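Local coordinates for protein cytochrome P450 (Zobellia galactanivorans, PDB 6G5O) that belongs to the cytochrome P450 family and holds a protoporphyrin IX containing iron inside a largely helical fold, at residues S108-E113 and T124-R129; R133-L138 and E147-W152. All coordinates share one frame; numbering follows the deposited sequence.

Contact 1 of 2, residues S108-E113 and T124-R129; sequences SEIVEE and TDFALR
Ile110 and Phe126 have the nearest CA atoms, 7.2 Å apart, where helices 108-113 and 124-129 run antiparallel at 178° and their axes approach to 10.8 Å. That spacing is wide, and the gap is filled by Ile110 and by the ring of Phe126. The CG of Phe126 stands anti to the backbone N (chi1 -174°), which swings the ring across to the other helix although the bond leaving its backbone is not aimed there. Ile110 meets the ring over one face, CG1 lying 4.1 Å from Phe126 CD2 and almost as near to CE2. Val111 comes to the rim instead: its CG2 sits near the ring plane, 4.1 Å from Phe126 CZ. Two branched side chains thus hold the ring from different directions, one above it and one at its far end. The CD1 end of Ile110 also approaches the backbone, 4.1 Å from Asp125 O, within the wider pi-type turn at 124-127. Polar groups keep to the margin. Arg129 bends back along its own helix, NH1 giving a weak bond of 3.1 Å to Thr124 O at an N-H...O angle of 133°. The carboxylate of Glu113 stays apart from it, OE1 being 6.2 Å from Arg129 NE. Helix 223-238 packs on Phe126 through Val229 and Ile233, and helix 333-350 adds Leu343 to Phe126 and Leu347 to Val111. The chain order and packing are consistent with the four-helix bundle of the P450 core. With no hydrogen bond between the two segments, their cohesion rests on dispersion between aliphatic carbons and a buried ring, while the more distant Glu113 and Arg129 could add at most a modest electrostatic attraction.

Contact 2 of 2, residues R133-L138 and E147-W152; sequences RALTLL and ETWISW
Arg133 O is gripped by Thr136, the residue whose methyl meets Trp149, and by Gln106 NE2 of helix 97-117. Thr136 N reaches this oxygen at 3.1 Å, and Thr136 OG1 also donates to Arg133 O, though the modelled 2.5 Å is short and its exact length doubtful. With OG1 between the backbone N and the carbonyl carbon (chi1 60°), the hydroxyl turns back to its own helix and CG2 is left to approach the indole, 3.6 Å from Trp149 CZ3. Leu135 takes a face of the same ring: CD2 makes a CH-pi contact 4.3 Å from the centroid of the six-membered ring of Trp149. Nearer the start of both segments, a water at the edge of the Arg133 guanidinium, in its plane, accepts from Arg133 NE at 2.8 Å and donates to Glu147 OE2 at 3.0 Å. Helix 145-152 is thereby packed against helix 122-139 beside the haem pocket, to which Leu138 belongs. The helices are joined by an apolar contact on the indole, whose NE1 bonds to Tyr175 OH, which helps to hold the ring's orientation, and the water probably carries the attraction between Arg133 and Glu147 without direct ion pairing.

Overall arrangement
Contacts 1 and 2 follow one another along the chain, and helix 122-139 serves both, packing on helix 97-117 in the first and on helix 145-152 in the second. Their centres are 13 Å apart, yet they touch: Arg129 NH1 of contact 1 packs 3.5 Å from Ile150 CG2 of contact 2, and Ile110 CD1 lies 4.0 Å from Arg133 NH1. Their distances from the bound protoporphyrin IX containing iron differ. The side chain of Phe126 is about 14 Å from it, whereas that of Leu135 is about 4 Å away and Leu138 belongs to its pocket. The shared helix thus runs from the helical core of contact 1 to the cofactor.

Contact 1 of 2, residues S108-E113 and T124-R129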
ATOM      1  N   SER A 108     -11.624 -17.682  -0.761  1.00 31.46           N
ATOM      2  CA  SER A 108     -12.825 -18.454  -0.924  1.00 38.69           C
ATOM      3  C   SER A 108     -13.555 -18.677   0.429  1.00 42.28           C
ATOM      4  O   SER A 108     -14.735 -18.328   0.573  1.00 42.74           O
ATOM      5  CB  SER A 108     -12.456 -19.794  -1.563  1.00 40.26           C
ATOM      6  OG  SER A 108     -13.627 -20.535  -1.808  1.00 44.69           O
ATOM      7  N   GLU A 109     -12.817 -19.186   1.424  1.00 44.58           N
ATOM      8  CA  GLU A 109     -13.335 -19.383   2.786  1.00 46.10           C
ATOM      9  C   GLU A 109     -13.995 -18.140   3.402  1.00 44.60           C
ATOM     10  O   GLU A 109     -15.128 -18.206   3.904  1.00 40.35           O
ATOM     11  CB  GLU A 109     -12.238 -19.892   3.727  1.00 58.32           C
ATOM     12  CG  GLU A 109     -12.289 -19.275   5.141  1.00 68.78           C
ATOM     13  CD  GLU A 109     -12.106 -20.273   6.281  1.00 75.84           C
ATOM     14  OE1 GLU A 109     -10.975 -20.797   6.437  1.00 77.47           O
ATOM     15  OE2 GLU A 109     -13.105 -20.500   7.020  1.00 74.34           O
ATOM     16  N   ILE A 110     -13.286 -17.011   3.378  1.00 44.37           N
ATOM     17  CA  ILE A 110     -13.813 -15.772   3.971  1.00 43.73           C
ATOM     18  C   ILE A 110     -15.032 -15.232   3.187  1.00 45.45           C
ATOM     19  O   ILE A 110     -15.966 -14.676   3.779  1.00 45.59           O
ATOM     20  CB  ILE A 110     -12.704 -14.707   4.173  1.00 43.00           C
ATOM     21  CG1 ILE A 110     -13.190 -13.512   4.986  1.00 47.01           C
ATOM     22  CG2 ILE A 110     -12.234 -14.125   2.861  1.00 43.88           C
ATOM     23  CD1 ILE A 110     -13.585 -13.824   6.407  1.00 53.26           C
ATOM     24  N   VAL A 111     -15.039 -15.397   1.869  1.00 42.09           N
ATOM     25  CA  VAL A 111     -16.218 -15.004   1.106  1.00 42.91           C
ATOM     26  C   VAL A 111     -17.434 -15.904   1.463  1.00 40.23           C
ATOM     27  O   VAL A 111     -18.518 -15.378   1.676  1.00 40.99           O
ATOM     28  CB  VAL A 111     -15.940 -14.951  -0.416  1.00 40.57           C
ATOM     29  CG1 VAL A 111     -17.223 -14.801  -1.207  1.00 41.05           C
ATOM     30  CG2 VAL A 111     -15.007 -13.786  -0.745  1.00 42.71           C
ATOM     31  N   GLU A 112     -17.235 -17.217   1.556  1.00 42.95           N
ATOM     32  CA  GLU A 112     -18.327 -18.175   1.880  1.00 46.63           C
ATOM     33  C   GLU A 112     -18.919 -17.924   3.260  1.00 48.17           C
ATOM     34  O   GLU A 112     -20.120 -17.840   3.383  1.00 49.70           O
ATOM     35  CB  GLU A 112     -17.884 -19.644   1.817  1.00 48.46           C
ATOM     36  CG  GLU A 112     -17.290 -20.118   0.494  1.00 57.12           C
ATOM     37  CD  GLU A 112     -18.280 -20.679  -0.506  1.00 60.41           C
ATOM     38  OE1 GLU A 112     -19.465 -20.274  -0.544  1.00 61.19           O
ATOM     39  OE2 GLU A 112     -17.834 -21.537  -1.304  1.00 70.38           O
ATOM     40  N   GLU A 113     -18.068 -17.787   4.280  1.00 50.13           N
ATOM     41  CA  GLU A 113     -18.508 -17.388   5.613  1.00 51.67           C
ATOM     42  C   GLU A 113     -19.253 -16.024   5.631  1.00 50.62           C
ATOM     43  O   GLU A 113     -20.231 -15.833   6.375  1.00 53.25           O
ATOM     44  CB  GLU A 113     -17.324 -17.466   6.590  1.00 53.43           C
ATOM     45  CG  GLU A 113     -17.141 -16.326   7.602  1.00 61.05           C
ATOM     46  CD  GLU A 113     -15.844 -16.472   8.420  1.00 72.10           C
ATOM     47  OE1 GLU A 113     -14.946 -15.570   8.384  1.00 78.50           O
ATOM     48  OE2 GLU A 113     -15.706 -17.511   9.109  1.00 71.67           O
ATOM     49  N   THR A 124     -13.080  -4.356   9.420  1.00 41.62           N
ATOM     50  CA  THR A 124     -12.546  -5.247  10.467  1.00 43.38           C
ATOM     51  C   THR A 124     -12.867  -6.736  10.271  1.00 42.83           C
ATOM     52  O   THR A 124     -11.966  -7.582  10.357  1.00 37.00           O
ATOM     53  CB  THR A 124     -13.011  -4.781  11.854  1.00 46.83           C
ATOM     54  OG1 THR A 124     -12.564  -3.440  12.030  1.00 43.78           O
ATOM     55  CG2 THR A 124     -12.426  -5.637  12.980  1.00 50.15           C
ATOM     56  N   ASP A 125     -14.129  -7.053   9.992  1.00 45.15           N
ATOM     57  CA  ASP A 125     -14.556  -8.449   9.880  1.00 47.39           C
ATOM     58  C   ASP A 125     -14.140  -9.119   8.578  1.00 44.71           C
ATOM     59  O   ASP A 125     -14.173 -10.345   8.491  1.00 48.44           O
ATOM     60  CB  ASP A 125     -16.096  -8.589   9.997  1.00 56.28           C
ATOM     61  CG  ASP A 125     -16.671  -8.042  11.330  1.00 57.43           C
ATOM     62  OD1 ASP A 125     -15.910  -7.669  12.269  1.00 61.81           O
ATOM     63  OD2 ASP A 125     -17.923  -7.981  11.405  1.00 64.78           O
ATOM     64  N   PHE A 126     -13.795  -8.346   7.555  1.00 39.55           N
ATOM     65  CA  PHE A 126     -13.459  -8.933   6.256  1.00 37.10           C
ATOM     66  C   PHE A 126     -12.024  -8.534   5.816  1.00 34.68           C
ATOM     67  O   PHE A 126     -11.187  -9.376   5.668  1.00 35.45           O
ATOM     68  CB  PHE A 126     -14.514  -8.546   5.200  1.00 34.16           C
ATOM     69  CG  PHE A 126     -14.316  -9.214   3.876  1.00 34.42           C
ATOM     70  CD1 PHE A 126     -13.290  -8.825   3.034  1.00 35.12           C
ATOM     71  CD2 PHE A 126     -15.145 -10.230   3.473  1.00 36.52           C
ATOM     72  CE1 PHE A 126     -13.091  -9.450   1.823  1.00 34.58           C
ATOM     73  CE2 PHE A 126     -14.961 -10.855   2.263  1.00 37.03           C
ATOM     74  CZ  PHE A 126     -13.924 -10.456   1.436  1.00 36.17           C
ATOM     75  N   ALA A 127     -11.752  -7.255   5.636  1.00 31.39           N
ATOM     76  CA  ALA A 127     -10.488  -6.797   5.078  1.00 32.17           C
ATOM     77  C   ALA A 127      -9.280  -7.096   5.983  1.00 31.19           C
ATOM     78  O   ALA A 127      -8.288  -7.650   5.512  1.00 28.32           O
ATOM     79  CB  ALA A 127     -10.582  -5.323   4.769  1.00 29.64           C
ATOM     80  N   LEU A 128      -9.403  -6.776   7.268  1.00 30.84           N
ATOM     81  CA  LEU A 128      -8.362  -7.072   8.263  1.00 34.54           C
ATOM     82  C   LEU A 128      -8.062  -8.572   8.394  1.00 36.70           C
ATOM     83  O   LEU A 128      -6.902  -8.976   8.527  1.00 39.80           O
ATOM     84  CB  LEU A 128      -8.759  -6.506   9.619  1.00 34.91           C
ATOM     85  CG  LEU A 128      -7.892  -6.864  10.823  1.00 37.25           C
ATOM     86  CD1 LEU A 128      -6.460  -6.331  10.708  1.00 38.30           C
ATOM     87  CD2 LEU A 128      -8.525  -6.311  12.097  1.00 36.59           C
ATOM     88  N   ARG A 129      -9.097  -9.396   8.340  1.00 35.51           N
ATOM     89  CA  ARG A 129      -8.922 -10.853   8.370  1.00 35.51           C
ATOM     90  C   ARG A 129      -8.209 -11.384   7.106  1.00 34.34           C
ATOM     91  O   ARG A 129      -7.334 -12.237   7.199  1.00 30.67           O
ATOM     92  CB  ARG A 129     -10.271 -11.583   8.471  1.00 42.20           C
ATOM     93  CG  ARG A 129     -10.742 -12.031   9.864  1.00 48.64           C
ATOM     94  CD  ARG A 129     -11.402 -10.908  10.626  1.00 50.29           C
ATOM     95  NE  ARG A 129     -12.017 -11.312  11.879  1.00 52.63           N
ATOM     96  CZ  ARG A 129     -12.125 -10.530  12.966  1.00 60.13           C
ATOM     97  NH1 ARG A 129     -11.652  -9.277  12.989  1.00 59.28           N
ATOM     98  NH2 ARG A 129     -12.723 -11.002  14.064  1.00 67.03           N
TER

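Contact 2 of 2, residues R133-L138 and E147-W152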
ATOM      1  N   ARG A 133      -4.403 -12.944   7.251  1.00 23.96           N
ATOM      2  CA  ARG A 133      -4.192 -14.306   6.824  1.00 25.44           C
ATOM      3  C   ARG A 133      -3.244 -14.370   5.616  1.00 24.76           C
ATOM      4  O   ARG A 133      -2.351 -15.228   5.552  1.00 24.23           O
ATOM      5  CB  ARG A 133      -5.519 -14.998   6.542  1.00 27.53           C
ATOM      6  CG  ARG A 133      -6.309 -15.227   7.809  1.00 29.75           C
ATOM      7  CD  ARG A 133      -7.704 -15.755   7.537  1.00 30.45           C
ATOM      8  NE  ARG A 133      -8.493 -15.682   8.769  1.00 33.44           N
ATOM      9  CZ  ARG A 133      -9.821 -15.835   8.829  1.00 39.90           C
ATOM     10  NH1 ARG A 133     -10.552 -16.107   7.720  1.00 35.04           N
ATOM     11  NH2 ARG A 133     -10.426 -15.703  10.006  1.00 40.43           N
ATOM     12  N   ALA A 134      -3.436 -13.486   4.641  1.00 23.78           N
ATOM     13  CA  ALA A 134      -2.570 -13.508   3.465  1.00 22.94           C
ATOM     14  C   ALA A 134      -1.110 -13.237   3.855  1.00 20.68           C
ATOM     15  O   ALA A 134      -0.210 -13.726   3.218  1.00 19.09           O
ATOM     16  CB  ALA A 134      -3.040 -12.504   2.463  1.00 23.59           C
ATOM     17  N   LEU A 135      -0.892 -12.506   4.933  1.00 21.36           N
ATOM     18  CA  LEU A 135       0.476 -12.142   5.351  1.00 20.74           C
ATOM     19  C   LEU A 135       1.255 -13.337   5.914  1.00 25.27           C
ATOM     20  O   LEU A 135       2.496 -13.346   5.839  1.00 27.30           O
ATOM     21  CB  LEU A 135       0.448 -10.993   6.334  1.00 21.07           C
ATOM     22  CG  LEU A 135       1.808 -10.388   6.769  1.00 22.43           C
ATOM     23  CD1 LEU A 135       2.565  -9.857   5.558  1.00 22.79           C
ATOM     24  CD2 LEU A 135       1.661  -9.304   7.825  1.00 20.04           C
ATOM     25  N   THR A 136       0.547 -14.375   6.416  1.00 24.13           N
ATOM     26  CA  THR A 136       1.189 -15.593   6.890  1.00 23.38           C
ATOM     27  C   THR A 136       1.891 -16.352   5.749  1.00 25.58           C
ATOM     28  O   THR A 136       2.965 -17.018   5.970  1.00 23.90           O
ATOM     29  CB  THR A 136       0.198 -16.550   7.573  1.00 25.67           C
ATOM     30  OG1 THR A 136      -0.834 -16.921   6.643  1.00 24.29           O
ATOM     31  CG2 THR A 136      -0.438 -15.871   8.799  1.00 26.32           C
ATOM     32  N   LEU A 137       1.313 -16.255   4.548  1.00 21.49           N
ATOM     33  CA  LEU A 137       1.936 -16.832   3.349  1.00 22.01           C
ATOM     34  C   LEU A 137       3.195 -16.088   2.922  1.00 20.12           C
ATOM     35  O   LEU A 137       4.175 -16.711   2.571  1.00 21.35           O
ATOM     36  CB  LEU A 137       0.983 -16.863   2.142  1.00 23.16           C
ATOM     37  CG  LEU A 137      -0.395 -17.507   2.412  1.00 23.25           C
ATOM     38  CD1 LEU A 137      -1.330 -17.404   1.226  1.00 24.29           C
ATOM     39  CD2 LEU A 137      -0.225 -18.960   2.831  1.00 24.21           C
ATOM     40  N   LEU A 138       3.151 -14.777   2.905  1.00 21.00           N
ATOM     41  CA  LEU A 138       4.326 -13.997   2.511  1.00 24.65           C
ATOM     42  C   LEU A 138       5.483 -14.223   3.494  1.00 23.19           C
ATOM     43  O   LEU A 138       6.627 -14.389   3.076  1.00 20.84           O
ATOM     44  CB  LEU A 138       4.006 -12.498   2.436  1.00 26.31           C
ATOM     45  CG  LEU A 138       5.089 -11.598   1.840  1.00 28.21           C
ATOM     46  CD1 LEU A 138       5.267 -11.795   0.331  1.00 28.71           C
ATOM     47  CD2 LEU A 138       4.815 -10.139   2.154  1.00 26.98           C
ATOM     48  N   GLU A 147      -3.969 -14.419  14.077  1.00 35.77           N
ATOM     49  CA  GLU A 147      -4.826 -14.026  15.230  1.00 34.40           C
ATOM     50  C   GLU A 147      -4.178 -12.920  16.058  1.00 30.59           C
ATOM     51  O   GLU A 147      -4.827 -11.972  16.508  1.00 28.70           O
ATOM     52  CB  GLU A 147      -5.172 -15.232  16.123  1.00 37.69           C
ATOM     53  CG  GLU A 147      -6.170 -16.205  15.523  1.00 44.33           C
ATOM     54  CD  GLU A 147      -7.501 -15.554  15.081  1.00 48.69           C
ATOM     55  OE1 GLU A 147      -7.963 -14.545  15.683  1.00 52.69           O
ATOM     56  OE2 GLU A 147      -8.076 -16.056  14.098  1.00 50.72           O
ATOM     57  N   THR A 148      -2.875 -13.010  16.231  1.00 30.53           N
ATOM     58  CA  THR A 148      -2.158 -11.932  16.873  1.00 29.52           C
ATOM     59  C   THR A 148      -2.348 -10.631  16.125  1.00 29.36           C
ATOM     60  O   THR A 148      -2.676  -9.582  16.724  1.00 31.54           O
ATOM     61  CB  THR A 148      -0.668 -12.273  16.980  1.00 29.88           C
ATOM     62  OG1 THR A 148      -0.541 -13.525  17.677  1.00 29.11           O
ATOM     63  CG2 THR A 148       0.094 -11.153  17.684  1.00 27.97           C
ATOM     64  N   TRP A 149      -2.146 -10.680  14.809  1.00 31.15           N
ATOM     65  CA  TRP A 149      -2.224  -9.464  13.989  1.00 32.98           C
ATOM     66  C   TRP A 149      -3.655  -8.919  13.948  1.00 30.31           C
ATOM     67  O   TRP A 149      -3.872  -7.719  14.028  1.00 32.19           O
ATOM     68  CB  TRP A 149      -1.655  -9.728  12.583  1.00 31.07           C
ATOM     69  CG  TRP A 149      -0.287 -10.327  12.639  1.00 31.23           C
ATOM     70  CD1 TRP A 149       0.639 -10.147  13.620  1.00 33.28           C
ATOM     71  CD2 TRP A 149       0.296 -11.236  11.704  1.00 30.47           C
ATOM     72  NE1 TRP A 149       1.753 -10.899  13.363  1.00 32.78           N
ATOM     73  CE2 TRP A 149       1.576 -11.556  12.180  1.00 31.57           C
ATOM     74  CE3 TRP A 149      -0.147 -11.807  10.505  1.00 30.50           C
ATOM     75  CZ2 TRP A 149       2.429 -12.412  11.505  1.00 33.03           C
ATOM     76  CZ3 TRP A 149       0.691 -12.634   9.822  1.00 29.61           C
ATOM     77  CH2 TRP A 149       1.969 -12.947  10.328  1.00 33.43           C
ATOM     78  N   ILE A 150      -4.618  -9.794  13.849  1.00 31.50           N
ATOM     79  CA  ILE A 150      -6.017  -9.352  13.919  1.00 34.75           C
ATOM     80  C   ILE A 150      -6.375  -8.658  15.252  1.00 35.42           C
ATOM     81  O   ILE A 150      -7.061  -7.639  15.249  1.00 30.07           O
ATOM     82  CB  ILE A 150      -6.965 -10.523  13.669  1.00 35.64           C
ATOM     83  CG1 ILE A 150      -6.836 -10.977  12.218  1.00 35.94           C
ATOM     84  CG2 ILE A 150      -8.404 -10.107  13.961  1.00 35.85           C
ATOM     85  CD1 ILE A 150      -7.332 -12.386  11.974  1.00 37.91           C
ATOM     86  N   SER A 151      -5.873  -9.178  16.374  1.00 38.07           N
ATOM     87  CA  SER A 151      -6.075  -8.539  17.697  1.00 38.45           C
ATOM     88  C   SER A 151      -5.572  -7.126  17.818  1.00 40.96           C
ATOM     89  O   SER A 151      -6.143  -6.335  18.563  1.00 48.28           O
ATOM     90  CB  SER A 151      -5.413  -9.362  18.806  1.00 41.96           C
ATOM     91  OG  SER A 151      -6.167 -10.538  19.035  1.00 45.21           O
ATOM     92  N   TRP A 152      -4.493  -6.789  17.128  1.00 40.82           N
ATOM     93  CA  TRP A 152      -4.025  -5.410  17.128  1.00 38.66           C
ATOM     94  C   TRP A 152      -5.077  -4.413  16.609  1.00 39.19           C
ATOM     95  O   TRP A 152      -5.067  -3.254  17.004  1.00 39.19           O
ATOM     96  CB  TRP A 152      -2.781  -5.284  16.246  1.00 43.81           C
ATOM     97  CG  TRP A 152      -1.573  -6.046  16.706  1.00 42.92           C
ATOM     98  CD1 TRP A 152      -1.338  -6.538  17.950  1.00 45.27           C
ATOM     99  CD2 TRP A 152      -0.409  -6.350  15.932  1.00 43.81           C
ATOM    100  NE1 TRP A 152      -0.114  -7.156  17.999  1.00 42.87           N
ATOM    101  CE2 TRP A 152       0.485  -7.042  16.779  1.00 43.10           C
ATOM    102  CE3 TRP A 152      -0.030  -6.103  14.608  1.00 41.05           C
ATOM    103  CZ2 TRP A 152       1.722  -7.500  16.344  1.00 43.38           C
ATOM    104  CZ3 TRP A 152       1.217  -6.546  14.179  1.00 40.68           C
ATOM    105  CH2 TRP A 152       2.072  -7.243  15.043  1.00 42.87           C
TER
HETATM  106  O   HOH W   1      -7.206 -15.815  11.222  1.00 34.93           O